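Local coordinates for protein N2152 (Neocallimastix frontalis, PDB 5U22) that is a family 39 glycoside hydrolase from an anaerobic rumen fungus, probably cleaving rare arabinosyl linkages, with a TIM-barrel domain joined to a beta sandwich, at residues 241-246 and 275-280; 181-186 and 208-213; 64-69 and 96-101; 247-252 and 261-266. All coordinates share one frame; numbering follows the deposited sequence.

Contact 1: 241-246 and 275-280. With BTB (2-[bis-(2-hydroxy-ethyl)-amino]-2-hydroxymethyl-propane-1,3-diol), chain B.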
loop_
_atom_site.group_PDB
_atom_site.type_symbol
_atom_site.label_atom_id
_atom_site.label_comp_id
_atom_site.label_asym_id
_atom_site.label_seq_id
_atom_site.Cartn_x
_atom_site.Cartn_y
_atom_site.Cartn_z
ATOM N N PRO A 241 11.689 7.603 -3.913
ATOM C CA PRO A 241 10.749 6.691 -3.244
ATOM C C PRO A 241 9.478 6.571 -4.062
ATOM O O PRO A 241 9.024 7.541 -4.674
ATOM C CB PRO A 241 10.463 7.376 -1.901
ATOM C CG PRO A 241 11.529 8.409 -1.735
ATOM C CD PRO A 241 11.986 8.796 -3.107
ATOM N N ILE A 242 8.889 5.374 -4.043
ATOM C CA ILE A 242 7.686 5.065 -4.808
ATOM C C ILE A 242 6.509 4.944 -3.852
ATOM O O ILE A 242 6.590 4.221 -2.853
ATOM C CB ILE A 242 7.848 3.764 -5.609
ATOM C CG1 ILE A 242 9.001 3.882 -6.602
ATOM C CG2 ILE A 242 6.537 3.398 -6.304
ATOM C CD1 ILE A 242 9.349 2.559 -7.260
ATOM N N THR A 243 5.405 5.613 -4.176
ATOM C CA THR A 243 4.156 5.409 -3.458
ATOM C C THR A 243 3.075 4.963 -4.438
ATOM O O THR A 243 2.738 5.687 -5.381
ATOM C CB THR A 243 3.746 6.665 -2.672
ATOM O OG1 THR A 243 2.550 6.385 -1.946
ATOM C CG2 THR A 243 3.508 7.886 -3.551
ATOM N N ILE A 244 2.560 3.748 -4.240
ATOM C CA ILE A 244 1.453 3.259 -5.054
ATOM C C ILE A 244 0.198 3.525 -4.246
ATOM O O ILE A 244 -0.264 2.649 -3.512
ATOM C CB ILE A 244 1.607 1.765 -5.406
ATOM C CG1 ILE A 244 2.954 1.522 -6.091
ATOM C CG2 ILE A 244 0.467 1.288 -6.313
ATOM C CD1 ILE A 244 3.189 2.401 -7.324
ATOM N N ASN A 245 -0.348 4.740 -4.339
ATOM C CA ASN A 245 -1.259 5.182 -3.296
ATOM C C ASN A 245 -2.715 4.888 -3.612
ATOM O O ASN A 245 -3.598 5.386 -2.909
ATOM C CB ASN A 245 -1.033 6.667 -2.940
ATOM C CG ASN A 245 -1.151 7.612 -4.121
ATOM O OD1 ASN A 245 -1.753 7.286 -5.146
ATOM N ND2 ASN A 245 -0.596 8.813 -3.966
ATOM N N GLU A 246 -2.973 4.053 -4.623
ATOM C CA GLU A 246 -4.213 3.286 -4.748
ATOM C C GLU A 246 -3.861 1.948 -5.373
ATOM O O GLU A 246 -3.233 1.924 -6.433
ATOM C CB GLU A 246 -5.259 3.998 -5.618
ATOM C CG GLU A 246 -5.755 5.343 -5.033
ATOM C CD GLU A 246 -6.881 5.935 -5.848
ATOM O OE1 GLU A 246 -7.639 5.139 -6.430
ATOM O OE2 GLU A 246 -6.998 7.182 -5.913
ATOM N N SER A 275 5.565 3.207 0.057
ATOM C CA SER A 275 4.242 3.115 0.656
ATOM C C SER A 275 3.245 2.661 -0.392
ATOM O O SER A 275 3.399 2.943 -1.579
ATOM C CB SER A 275 3.781 4.452 1.257
ATOM O OG SER A 275 3.673 5.477 0.275
ATOM N N GLY A 276 2.220 1.945 0.064
ATOM C CA GLY A 276 1.119 1.571 -0.801
ATOM C C GLY A 276 -0.195 1.736 -0.065
ATOM O O GLY A 276 -0.265 1.436 1.130
ATOM N N MET A 277 -1.231 2.229 -0.745
ATOM C CA MET A 277 -2.543 2.432 -0.140
ATOM C C MET A 277 -3.602 1.675 -0.924
ATOM O O MET A 277 -3.657 1.770 -2.151
ATOM C CB MET A 277 -2.921 3.916 -0.099
ATOM C CG MET A 277 -2.352 4.683 1.073
ATOM S SD MET A 277 -1.180 5.970 0.627
ATOM C CE MET A 277 0.121 4.932 0.103
ATOM N N ILE A 278 -4.478 0.975 -0.201
ATOM C CA ILE A 278 -5.606 0.316 -0.831
ATOM C C ILE A 278 -6.554 1.357 -1.440
ATOM O O ILE A 278 -6.669 2.491 -0.954
ATOM C CB ILE A 278 -6.315 -0.572 0.206
ATOM C CG1 ILE A 278 -5.332 -1.624 0.729
ATOM C CG2 ILE A 278 -7.545 -1.271 -0.384
ATOM C CD1 ILE A 278 -5.855 -2.351 1.941
ATOM N N THR A 279 -7.217 0.971 -2.533
ATOM C CA THR A 279 -8.222 1.807 -3.175
ATOM C C THR A 279 -9.369 2.147 -2.228
ATOM O O THR A 279 -9.512 1.593 -1.130
ATOM C CB THR A 279 -8.812 1.106 -4.406
ATOM O OG1 THR A 279 -9.119 -0.264 -4.080
ATOM C CG2 THR A 279 -7.845 1.165 -5.579
ATOM N N TRP A 280 -10.200 3.089 -2.688
ATOM C CA TRP A 280 -11.506 3.399 -2.092
ATOM C C TRP A 280 -12.521 3.296 -3.222
ATOM O O TRP A 280 -12.969 4.310 -3.767
ATOM C CB TRP A 280 -11.507 4.776 -1.456
ATOM C CG TRP A 280 -12.825 5.162 -0.832
ATOM C CD1 TRP A 280 -13.648 4.375 -0.075
ATOM C CD2 TRP A 280 -13.462 6.438 -0.927
ATOM N NE1 TRP A 280 -14.747 5.092 0.328
ATOM C CE2 TRP A 280 -14.665 6.359 -0.196
ATOM C CE3 TRP A 280 -13.130 7.643 -1.560
ATOM C CZ2 TRP A 280 -15.535 7.441 -0.079
ATOM C CZ3 TRP A 280 -13.987 8.716 -1.437
ATOM C CH2 TRP A 280 -15.176 8.611 -0.702
HETATM C C1 BTB B . -9.375 7.394 -8.124
HETATM O O1 BTB B . -9.230 8.032 -6.867
HETATM C C2 BTB B . -10.910 7.044 -8.249
HETATM C C3 BTB B . -11.211 6.545 -9.707
HETATM O O3 BTB B . -10.110 5.854 -10.245
HETATM C C4 BTB B . -11.626 8.413 -8.073
HETATM O O4 BTB B . -12.973 8.339 -8.505
HETATM N N BTB B . -11.263 5.963 -7.189
HETATM C C5 BTB B . -10.704 4.636 -7.569
HETATM C C6 BTB B . -10.554 3.738 -6.328
HETATM O O6 BTB B . -9.802 4.413 -5.337
HETATM C C7 BTB B . -12.768 5.764 -7.054
HETATM C C8 BTB B . -13.303 6.532 -5.819
HETATM O O8 BTB B . -12.324 6.615 -4.849
#
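Thr243 and Ser275 stand side by side on one face of the sheet, on neighbouring parallel strands, with Thr243 OG1 2.6 Å from Ser275 OG in a hydrogen bond that either could donate. Thr243 OG1 stands anti to its backbone N (chi1 -177°), which turns the oxygen toward the neighbouring strand. Met277 crosses the end of Thr243 obliquely: its chain, bent at CG and SD, brings CE to 3.5 Å from Thr243 OG1, while SD rests 3.6 Å from Asn245 CB. A flexible thioether suits this spot because its bent chain lets sulfur and methyl follow the side chains of Asn245 and Thr243. The amide of Asn245 is turned away to Glu143. Strands 242-247 and 275-278, joined through helix 258-270, form a beta-alpha-beta unit of the TIM barrel, and Gly276 pairs with Ile244, with Met277 N bonded to Ile244 O at 3.0 Å. Beyond the last bond the chain turns at Glu246, whose CB lies against Thr279 CG2. Its extended chain carries the carboxylate to the bound BTB: OE1 accepts from BTB O6 at 2.5 Å and OE2 from BTB O1 at 2.6 Å. A glutamine in place of Glu246 would probably cost Arg68 a salt-bridge partner, Glu143 remaining, and weaken the grip on BTB. Trp280 adds two backbone bonds, its N donating to BTB O6 and its O accepting from BTB O8 at 2.6 Å.

Contact 2: 181-186 and 208-213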
loop_
_atom_site.group_PDB
_atom_site.type_symbol
_atom_site.label_atom_id
_atom_site.label_comp_id
_atom_site.label_asym_id
_atom_site.label_seq_id
_atom_site.Cartn_x
_atom_site.Cartn_y
_atom_site.Cartn_z
ATOM N N ILE A 181 4.363 15.051 -4.113
ATOM C CA ILE A 181 4.029 13.694 -4.534
ATOM C C ILE A 181 3.276 13.748 -5.854
ATOM O O ILE A 181 2.325 14.522 -5.996
ATOM C CB ILE A 181 3.163 12.985 -3.476
ATOM C CG1 ILE A 181 3.901 12.867 -2.147
ATOM C CG2 ILE A 181 2.715 11.599 -3.971
ATOM C CD1 ILE A 181 2.976 12.458 -1.003
ATOM N N GLY A 182 3.668 12.902 -6.801
ATOM C CA GLY A 182 2.895 12.761 -8.026
ATOM C C GLY A 182 3.643 11.940 -9.050
ATOM O O GLY A 182 4.702 11.397 -8.748
ATOM N N PRO A 183 3.123 11.864 -10.280
ATOM C CA PRO A 183 1.962 12.583 -10.813
ATOM C C PRO A 183 0.627 11.878 -10.601
ATOM O O PRO A 183 -0.375 12.392 -11.078
ATOM C CB PRO A 183 2.284 12.667 -12.300
ATOM C CG PRO A 183 2.990 11.379 -12.572
ATOM C CD PRO A 183 3.774 11.039 -11.315
ATOM N N SER A 184 0.622 10.724 -9.924
ATOM C CA SER A 184 -0.609 10.049 -9.490
ATOM C C SER A 184 -1.428 9.490 -10.657
ATOM O O SER A 184 -2.661 9.487 -10.611
ATOM C CB SER A 184 -1.472 10.978 -8.629
ATOM O OG SER A 184 -0.677 11.609 -7.632
ATOM N N PHE A 185 -0.751 8.977 -11.686
ATOM C CA PHE A 185 -1.435 8.378 -12.826
ATOM C C PHE A 185 -2.405 7.292 -12.374
ATOM O O PHE A 185 -2.128 6.533 -11.439
ATOM C CB PHE A 185 -0.446 7.717 -13.787
ATOM C CG PHE A 185 0.526 8.645 -14.447
ATOM C CD1 PHE A 185 0.120 9.828 -15.017
ATOM C CD2 PHE A 185 1.865 8.277 -14.553
ATOM C CE1 PHE A 185 1.034 10.650 -15.657
ATOM C CE2 PHE A 185 2.786 9.101 -15.185
ATOM C CZ PHE A 185 2.365 10.287 -15.743
ATOM N N SER A 186 -3.529 7.179 -13.092
ATOM C CA SER A 186 -4.467 6.095 -12.812
ATOM C C SER A 186 -3.870 4.731 -13.142
ATOM O O SER A 186 -4.164 3.733 -12.466
ATOM C CB SER A 186 -5.754 6.293 -13.594
ATOM O OG SER A 186 -6.641 5.239 -13.307
ATOM N N ASP A 208 9.285 14.638 -5.178
ATOM C CA ASP A 208 10.137 13.956 -4.210
ATOM C C ASP A 208 9.765 12.490 -4.077
ATOM O O ASP A 208 10.635 11.649 -3.821
ATOM C CB ASP A 208 10.031 14.637 -2.860
ATOM C CG ASP A 208 10.381 16.084 -2.939
ATOM O OD1 ASP A 208 11.453 16.386 -3.509
ATOM O OD2 ASP A 208 9.575 16.907 -2.469
ATOM N N ILE A 209 8.481 12.177 -4.227
ATOM C CA ILE A 209 7.961 10.819 -4.137
ATOM C C ILE A 209 7.129 10.582 -5.391
ATOM O O ILE A 209 6.178 11.333 -5.656
ATOM C CB ILE A 209 7.105 10.611 -2.871
ATOM C CG1 ILE A 209 7.844 11.108 -1.620
ATOM C CG2 ILE A 209 6.727 9.139 -2.719
ATOM C CD1 ILE A 209 6.973 11.161 -0.357
ATOM N N ILE A 210 7.497 9.563 -6.172
ATOM C CA ILE A 210 6.796 9.247 -7.413
ATOM C C ILE A 210 5.551 8.438 -7.075
ATOM O O ILE A 210 5.579 7.556 -6.212
ATOM C CB ILE A 210 7.724 8.491 -8.384
ATOM C CG1 ILE A 210 7.164 8.492 -9.810
ATOM C CG2 ILE A 210 7.982 7.057 -7.911
ATOM C CD1 ILE A 210 7.292 9.856 -10.499
ATOM N N ALA A 211 4.440 8.745 -7.739
ATOM C CA ALA A 211 3.164 8.141 -7.395
ATOM C C ALA A 211 2.426 7.703 -8.649
ATOM O O ALA A 211 2.345 8.454 -9.626
ATOM C CB ALA A 211 2.273 9.134 -6.623
ATOM N N TRP A 212 1.872 6.495 -8.602
ATOM C CA TRP A 212 0.850 6.083 -9.555
ATOM C C TRP A 212 -0.014 5.025 -8.892
ATOM O O TRP A 212 0.249 4.601 -7.761
ATOM C CB TRP A 212 1.454 5.564 -10.864
ATOM C CG TRP A 212 2.221 4.271 -10.819
ATOM C CD1 TRP A 212 1.716 3.001 -10.999
ATOM C CD2 TRP A 212 3.639 4.119 -10.651
ATOM N NE1 TRP A 212 2.741 2.079 -10.930
ATOM C CE2 TRP A 212 3.926 2.736 -10.720
ATOM C CE3 TRP A 212 4.693 5.021 -10.440
ATOM C CZ2 TRP A 212 5.229 2.228 -10.578
ATOM C CZ3 TRP A 212 5.986 4.523 -10.315
ATOM C CH2 TRP A 212 6.243 3.133 -10.385
ATOM N N HIS A 213 -1.046 4.596 -9.611
ATOM C CA HIS A 213 -2.029 3.657 -9.094
ATOM C C HIS A 213 -1.895 2.314 -9.794
ATOM O O HIS A 213 -1.499 2.240 -10.960
ATOM C CB HIS A 213 -3.433 4.214 -9.278
ATOM C CG HIS A 213 -3.652 5.496 -8.544
ATOM N ND1 HIS A 213 -4.733 6.320 -8.777
ATOM C CD2 HIS A 213 -2.916 6.100 -7.577
ATOM C CE1 HIS A 213 -4.651 7.373 -7.984
ATOM N NE2 HIS A 213 -3.555 7.269 -7.251
#
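Ile181, Ile209 and Ala211 make the apolar centre. The two isoleucines lie side by side and point the same way, Ile181 CG1 meeting Ile209 CD1 at 3.9 Å, while the other branch, Ile181 CG2, presses on Ala211 CB at 3.6 Å. That branch is anti to the backbone N, and the small methyl of Ala211 accepts it closely. On the other face, Ile210 reaches across to Pro183, with CD1 3.8 Å from Pro183 CD. The strands are neighbours in the parallel barrel sheet, linked by helix 190-202 in a beta-alpha-beta crossover. Gly182 N bonds nearly straight to Ile209 O, but the cis peptide before Pro183 probably contributes to the irregular bonding that follows: Ala211 N, 2.8 Å from Gly182 O, approaches from above the carbonyl plane, as does Ser184 N at Ala211 O. Phe185 CB touches Trp212 CB, and Phe185 O takes the backbone N of His213 at 2.9 Å. The imidazole of His213 turns one face to Ser184 O, 3.9 Å above the ring plane, and its two nitrogens reach Glu147 through ND1 and, weakly, Asn245 through NE2. A leucine at His213 would probably leave Glu147 without this partner and its carboxylate freer to turn. With Ser184 OG bonded to Glu143, the polar edge at the strands' C-terminal ends is tied to acidic side chains and probably helps to orient groups lining the ligand pocket.

Contact 3: 64-69 and 96-101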
loop_
_atom_site.group_PDB
_atom_site.type_symbol
_atom_site.label_atom_id
_atom_site.label_comp_id
_atom_site.label_asym_id
_atom_site.label_seq_id
_atom_site.Cartn_x
_atom_site.Cartn_y
_atom_site.Cartn_z
ATOM N N ILE A 64 -0.180 0.836 10.919
ATOM C CA ILE A 64 -0.333 1.605 9.689
ATOM C C ILE A 64 0.965 2.288 9.279
ATOM O O ILE A 64 1.693 2.838 10.112
ATOM C CB ILE A 64 -1.455 2.640 9.895
ATOM C CG1 ILE A 64 -2.812 1.943 10.061
ATOM C CG2 ILE A 64 -1.496 3.637 8.741
ATOM C CD1 ILE A 64 -3.257 1.184 8.816
ATOM N N ASN A 65 1.240 2.280 7.967
ATOM C CA ASN A 65 2.368 3.009 7.402
ATOM C C ASN A 65 1.904 4.391 6.956
ATOM O O ASN A 65 2.070 5.371 7.689
ATOM C CB ASN A 65 2.989 2.221 6.242
ATOM C CG ASN A 65 4.210 2.887 5.668
ATOM O OD1 ASN A 65 4.976 3.545 6.379
ATOM N ND2 ASN A 65 4.404 2.727 4.366
ATOM N N VAL A 66 1.290 4.489 5.779
ATOM C CA VAL A 66 0.866 5.776 5.235
ATOM C C VAL A 66 -0.565 5.652 4.741
ATOM O O VAL A 66 -0.860 4.791 3.901
ATOM C CB VAL A 66 1.771 6.258 4.088
ATOM C CG1 VAL A 66 1.332 7.638 3.647
ATOM C CG2 VAL A 66 3.227 6.277 4.512
ATOM N N MET A 67 -1.450 6.521 5.249
ATOM C CA MET A 67 -2.800 6.640 4.717
ATOM C C MET A 67 -2.848 7.731 3.652
ATOM O O MET A 67 -1.874 8.453 3.426
ATOM C CB MET A 67 -3.800 6.957 5.834
ATOM C CG MET A 67 -3.789 5.969 6.977
ATOM S SD MET A 67 -4.304 4.287 6.535
ATOM C CE MET A 67 -6.086 4.436 6.404
ATOM N N ARG A 68 -4.010 7.881 3.010
ATOM C CA ARG A 68 -4.249 8.969 2.066
ATOM C C ARG A 68 -5.604 9.590 2.359
ATOM O O ARG A 68 -6.575 8.882 2.642
ATOM C CB ARG A 68 -4.190 8.465 0.617
ATOM C CG ARG A 68 -4.244 9.537 -0.490
ATOM C CD ARG A 68 -3.689 8.863 -1.742
ATOM N NE ARG A 68 -3.697 9.604 -3.004
ATOM C CZ ARG A 68 -4.543 9.359 -4.009
ATOM N NH1 ARG A 68 -5.512 8.458 -3.877
ATOM N NH2 ARG A 68 -4.429 10.035 -5.144
ATOM N N ALA A 69 -5.660 10.916 2.317
ATOM C CA ALA A 69 -6.874 11.624 2.697
ATOM C C ALA A 69 -6.964 12.909 1.895
ATOM O O ALA A 69 -5.934 13.441 1.463
ATOM C CB ALA A 69 -6.898 11.930 4.206
ATOM N N GLY A 96 4.374 5.943 14.344
ATOM C CA GLY A 96 5.086 5.805 13.078
ATOM C C GLY A 96 4.306 6.191 11.825
ATOM O O GLY A 96 4.907 6.332 10.755
ATOM N N ALA A 97 2.995 6.370 11.932
ATOM C CA ALA A 97 2.130 6.498 10.759
ATOM C C ALA A 97 2.141 7.915 10.186
ATOM O O ALA A 97 2.367 8.895 10.906
ATOM C CB ALA A 97 0.700 6.099 11.127
ATOM N N ARG A 98 1.885 8.018 8.876
ATOM C CA ARG A 98 1.772 9.295 8.174
ATOM C C ARG A 98 0.562 9.268 7.258
ATOM O O ARG A 98 -0.071 8.230 7.060
ATOM C CB ARG A 98 3.017 9.626 7.329
ATOM C CG ARG A 98 4.171 10.193 8.128
ATOM C CD ARG A 98 5.171 9.123 8.434
ATOM N NE ARG A 98 5.847 8.638 7.238
ATOM C CZ ARG A 98 5.911 7.358 6.883
ATOM N NH1 ARG A 98 5.328 6.421 7.638
ATOM N NH2 ARG A 98 6.572 7.009 5.786
ATOM N N VAL A 99 0.234 10.419 6.682
ATOM C CA VAL A 99 -0.924 10.493 5.796
ATOM C C VAL A 99 -0.621 11.426 4.628
ATOM O O VAL A 99 -0.074 12.521 4.812
ATOM C CB VAL A 99 -2.198 10.922 6.551
ATOM C CG1 VAL A 99 -2.011 12.273 7.266
ATOM C CG2 VAL A 99 -3.376 10.950 5.600
ATOM N N THR A 100 -0.966 10.974 3.427
ATOM C CA THR A 100 -0.772 11.736 2.198
ATOM C C THR A 100 -1.867 12.790 2.067
ATOM O O THR A 100 -3.050 12.491 2.260
ATOM C CB THR A 100 -0.823 10.790 0.997
ATOM O OG1 THR A 100 0.207 9.796 1.111
ATOM C CG2 THR A 100 -0.671 11.549 -0.321
ATOM N N ILE A 101 -1.478 14.016 1.713
ATOM C CA ILE A 101 -2.427 15.098 1.441
ATOM C C ILE A 101 -2.800 15.090 -0.039
ATOM O O ILE A 101 -1.998 15.488 -0.888
ATOM C CB ILE A 101 -1.840 16.456 1.825
ATOM C CG1 ILE A 101 -1.521 16.484 3.317
ATOM C CG2 ILE A 101 -2.814 17.569 1.439
ATOM C CD1 ILE A 101 -0.584 17.603 3.734
#
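Arg98 folds back over Asn65 and Val66, and its course can be traced outward from the strand. CB leaves on the same face of the sheet as Val66, and CG, anti to the carbonyl carbon (chi1 -80°), starts a chain that bends twice, which brings the guanidinium over Val66 and beside Asn65. At CZ the flat guanidinium presents one face to Val66 CG2, 3.4 Å above its plane and displaced from its centre. NH2 packs on that same methyl at 3.7 Å. NH1 makes the polar bonds: it donates to Asn65 OD1 at 3.2 Å, with the oxygen at the guanidinium edge and the donor above the amide carbonyl plane, and to Gly96 O at 3.1 Å. Asparagine suits position 65 because its OD1 faces the arginine while its ND2 donates to Cys39 O and Asp274 O.

Beneath this cover strands 66-70 and 98-102 run parallel, crossing at -32°, as neighbouring strands of a TIM barrel joined through helix 84-91. Thr100 N grips Met67 O at 2.7 Å, and Met67 N donates to Arg98 O. On the outer, helix-facing side, Val99 CG2 lies between Met67 CB and Ala69 CB, the latter at 3.9 Å; Val99 and Ala69, both compact, fit against helix 84-91. On the inner face Arg68 CG rests against Thr100 CB, and its guanidinium extends to Glu143 and Asn146. The two arginines thus differ in their partners: Arg98 bonds neutral oxygens at the strands' beginning, whereas Arg68 spends its N-H groups mainly on carboxylates of the pocket.

Contact 4: 247-252 and 261-266. With EDO (1,2-ethanediol), chain C.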
loop_
_atom_site.group_PDB
_atom_site.type_symbol
_atom_site.label_atom_id
_atom_site.label_comp_id
_atom_site.label_asym_id
_atom_site.label_seq_id
_atom_site.Cartn_x
_atom_site.Cartn_y
_atom_site.Cartn_z
ATOM N N TYR A 247 -4.259 0.840 -4.740
ATOM C CA TYR A 247 -4.035 -0.463 -5.362
ATOM C C TYR A 247 -5.182 -1.420 -5.075
ATOM O O TYR A 247 -5.735 -1.432 -3.974
ATOM C CB TYR A 247 -2.708 -1.111 -4.913
ATOM C CG TYR A 247 -2.580 -1.566 -3.463
ATOM C CD1 TYR A 247 -1.944 -0.766 -2.516
ATOM C CD2 TYR A 247 -3.009 -2.829 -3.065
ATOM C CE1 TYR A 247 -1.791 -1.189 -1.202
ATOM C CE2 TYR A 247 -2.870 -3.255 -1.758
ATOM C CZ TYR A 247 -2.256 -2.442 -0.835
ATOM O OH TYR A 247 -2.106 -2.873 0.461
ATOM N N CYS A 248 -5.505 -2.245 -6.071
ATOM C CA CYS A 248 -6.602 -3.205 -5.971
ATOM C C CYS A 248 -6.524 -4.143 -7.158
ATOM O O CYS A 248 -6.040 -3.761 -8.224
ATOM C CB CYS A 248 -7.959 -2.489 -5.964
ATOM S SG CYS A 248 -9.403 -3.517 -5.582
ATOM N N ASP A 249 -6.993 -5.374 -6.960
ATOM C CA ASP A 249 -7.239 -6.264 -8.084
ATOM C C ASP A 249 -8.156 -5.584 -9.096
ATOM O O ASP A 249 -8.947 -4.703 -8.747
ATOM C CB ASP A 249 -7.889 -7.563 -7.592
ATOM C CG ASP A 249 -8.013 -8.590 -8.691
ATOM O OD1 ASP A 249 -7.000 -9.254 -8.978
ATOM O OD2 ASP A 249 -9.101 -8.713 -9.292
ATOM N N GLU A 250 -8.056 -6.006 -10.364
ATOM C CA GLU A 250 -8.940 -5.465 -11.396
ATOM C C GLU A 250 -10.410 -5.584 -11.009
ATOM O O GLU A 250 -11.215 -4.706 -11.346
ATOM C CB GLU A 250 -8.683 -6.165 -12.739
ATOM C CG GLU A 250 -8.945 -7.688 -12.755
ATOM C CD GLU A 250 -8.101 -8.417 -13.800
ATOM O OE1 GLU A 250 -6.860 -8.396 -13.671
ATOM O OE2 GLU A 250 -8.673 -8.998 -14.755
ATOM N N ASN A 251 -10.785 -6.648 -10.304
ATOM C CA ASN A 251 -12.141 -6.777 -9.763
ATOM C C ASN A 251 -12.249 -5.950 -8.478
ATOM O O ASN A 251 -11.639 -6.292 -7.457
ATOM C CB ASN A 251 -12.457 -8.249 -9.505
ATOM C CG ASN A 251 -13.886 -8.474 -9.041
ATOM O OD1 ASN A 251 -14.591 -7.537 -8.669
ATOM N ND2 ASN A 251 -14.317 -9.722 -9.066
ATOM N N HIS A 252 -13.039 -4.870 -8.517
ATOM C CA HIS A 252 -13.171 -3.991 -7.351
ATOM C C HIS A 252 -13.635 -4.746 -6.113
ATOM O O HIS A 252 -13.363 -4.322 -4.986
ATOM C CB HIS A 252 -14.182 -2.870 -7.625
ATOM C CG HIS A 252 -13.876 -2.025 -8.826
ATOM N ND1 HIS A 252 -14.747 -1.058 -9.285
ATOM C CD2 HIS A 252 -12.806 -1.992 -9.657
ATOM C CE1 HIS A 252 -14.224 -0.462 -10.342
ATOM N NE2 HIS A 252 -13.056 -1.023 -10.600
ATOM N N SER A 261 -4.655 -9.439 -1.807
ATOM C CA SER A 261 -3.764 -8.478 -1.160
ATOM C C SER A 261 -2.372 -9.051 -0.954
ATOM O O SER A 261 -1.377 -8.320 -1.044
ATOM C CB SER A 261 -4.365 -8.040 0.176
ATOM O OG SER A 261 -5.671 -7.512 -0.014
ATOM N N ALA A 262 -2.279 -10.355 -0.668
ATOM C CA ALA A 262 -0.970 -10.968 -0.453
ATOM C C ALA A 262 -0.021 -10.701 -1.614
ATOM O O ALA A 262 1.188 -10.558 -1.411
ATOM C CB ALA A 262 -1.123 -12.475 -0.256
ATOM N N ARG A 263 -0.547 -10.638 -2.836
ATOM C CA ARG A 263 0.317 -10.468 -3.999
ATOM C C ARG A 263 0.851 -9.048 -4.093
ATOM O O ARG A 263 2.017 -8.841 -4.446
ATOM C CB ARG A 263 -0.444 -10.832 -5.271
ATOM C CG ARG A 263 -1.097 -12.201 -5.237
ATOM C CD ARG A 263 -2.141 -12.328 -6.373
ATOM N NE ARG A 263 -3.186 -11.301 -6.313
ATOM C CZ ARG A 263 -4.116 -11.144 -7.244
ATOM N NH1 ARG A 263 -4.128 -11.954 -8.302
ATOM N NH2 ARG A 263 -5.035 -10.180 -7.121
ATOM N N PHE A 264 0.010 -8.053 -3.801
ATOM C CA PHE A 264 0.485 -6.670 -3.784
ATOM C C PHE A 264 1.521 -6.474 -2.689
ATOM O O PHE A 264 2.568 -5.846 -2.895
ATOM C CB PHE A 264 -0.686 -5.713 -3.567
ATOM C CG PHE A 264 -1.622 -5.594 -4.751
ATOM C CD1 PHE A 264 -1.329 -4.733 -5.797
ATOM C CD2 PHE A 264 -2.793 -6.332 -4.808
ATOM C CE1 PHE A 264 -2.178 -4.608 -6.881
ATOM C CE2 PHE A 264 -3.660 -6.217 -5.898
ATOM C CZ PHE A 264 -3.351 -5.354 -6.937
ATOM N N ILE A 265 1.232 -7.006 -1.506
ATOM C CA ILE A 265 2.179 -6.918 -0.403
ATOM C C ILE A 265 3.508 -7.551 -0.797
ATOM O O ILE A 265 4.574 -6.941 -0.651
ATOM C CB ILE A 265 1.584 -7.573 0.855
ATOM C CG1 ILE A 265 0.447 -6.714 1.418
ATOM C CG2 ILE A 265 2.669 -7.823 1.892
ATOM C CD1 ILE A 265 -0.432 -7.434 2.435
ATOM N N GLY A 266 3.468 -8.781 -1.308
ATOM C CA GLY A 266 4.705 -9.444 -1.686
ATOM C C GLY A 266 5.505 -8.660 -2.709
ATOM O O GLY A 266 6.721 -8.492 -2.567
HETATM C C1 EDO C . -17.936 -0.039 -7.252
HETATM O O1 EDO C . -17.026 -1.103 -7.561
HETATM C C2 EDO C . -17.370 1.266 -7.795
HETATM O O2 EDO C . -17.144 1.124 -9.206
HETATM O O HOH W 1 -6.674 -11.885 -9.690
#
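Arg263 and Phe264 on helix 258-270 meet Asp249 and Tyr247 of the loop that follows strand 242-247, within one beta-alpha-beta unit of the TIM barrel. Along the helix, Arg263 comes first: its chain bends at CD, and NH2 donates to Asp249 OD1 at 2.9 Å in a salt bridge. The carboxylate oxygen lies in the guanidinium plane and is met on its anti side, the two flat groups being only 21° apart. Water 1 spans the same pair, giving a proton to Asp249 OD1 and accepting from Arg263 NH1, which also bonds Lys327 O. Arginine suits the place because its several N-H groups can serve carboxylate, water and carbonyl together. The next residue, Phe264, points its ring into the loop. Tyr247 CD2 sits over one face, 3.5 Å above the plane and displaced from the ring centre, the two ring planes meeting at 33°. Their flat, apolar surfaces fill the space between strand end and helix, while Tyr247 OH goes on to Ala40 O and Tyr306 OH. Farther round the ring, CZ touches Cys248 O at 3.4 Å and CE2 lies 3.6 Å from Asp249 N, so the phenyl also packs against loop backbone. Ile265 turns toward Tyr306 and Tyr309 of helix 301-310. The loop braces Asp249 in return: a chi1 of -173° swings its carboxylate away from its own amide, and OD2 accepts from Asn251 N at 2.9 Å, an Asx turn.

From the N terminus, contact 3 closes first, pairing strands 66-70 and 98-102 after the chain has passed through helix 84-91. Contact 2 follows, closing the excursion through helix 190-202 between strands 180-185 and 209-212. Contact 1 then brings strand 275-278 beside strand 242-247, and contact 4 falls within that span, seating the intervening loop on helix 258-270. The other contacts follow in series, and none cross. Contacts 1 and 2 meet as adjacent parts of one sheet through Thr243 N and Ile210 O; contacts 1 and 3 come together across the barrel interior through a salt bridge. Contacts 3 and 4, with centres about 19 Å apart, do not touch.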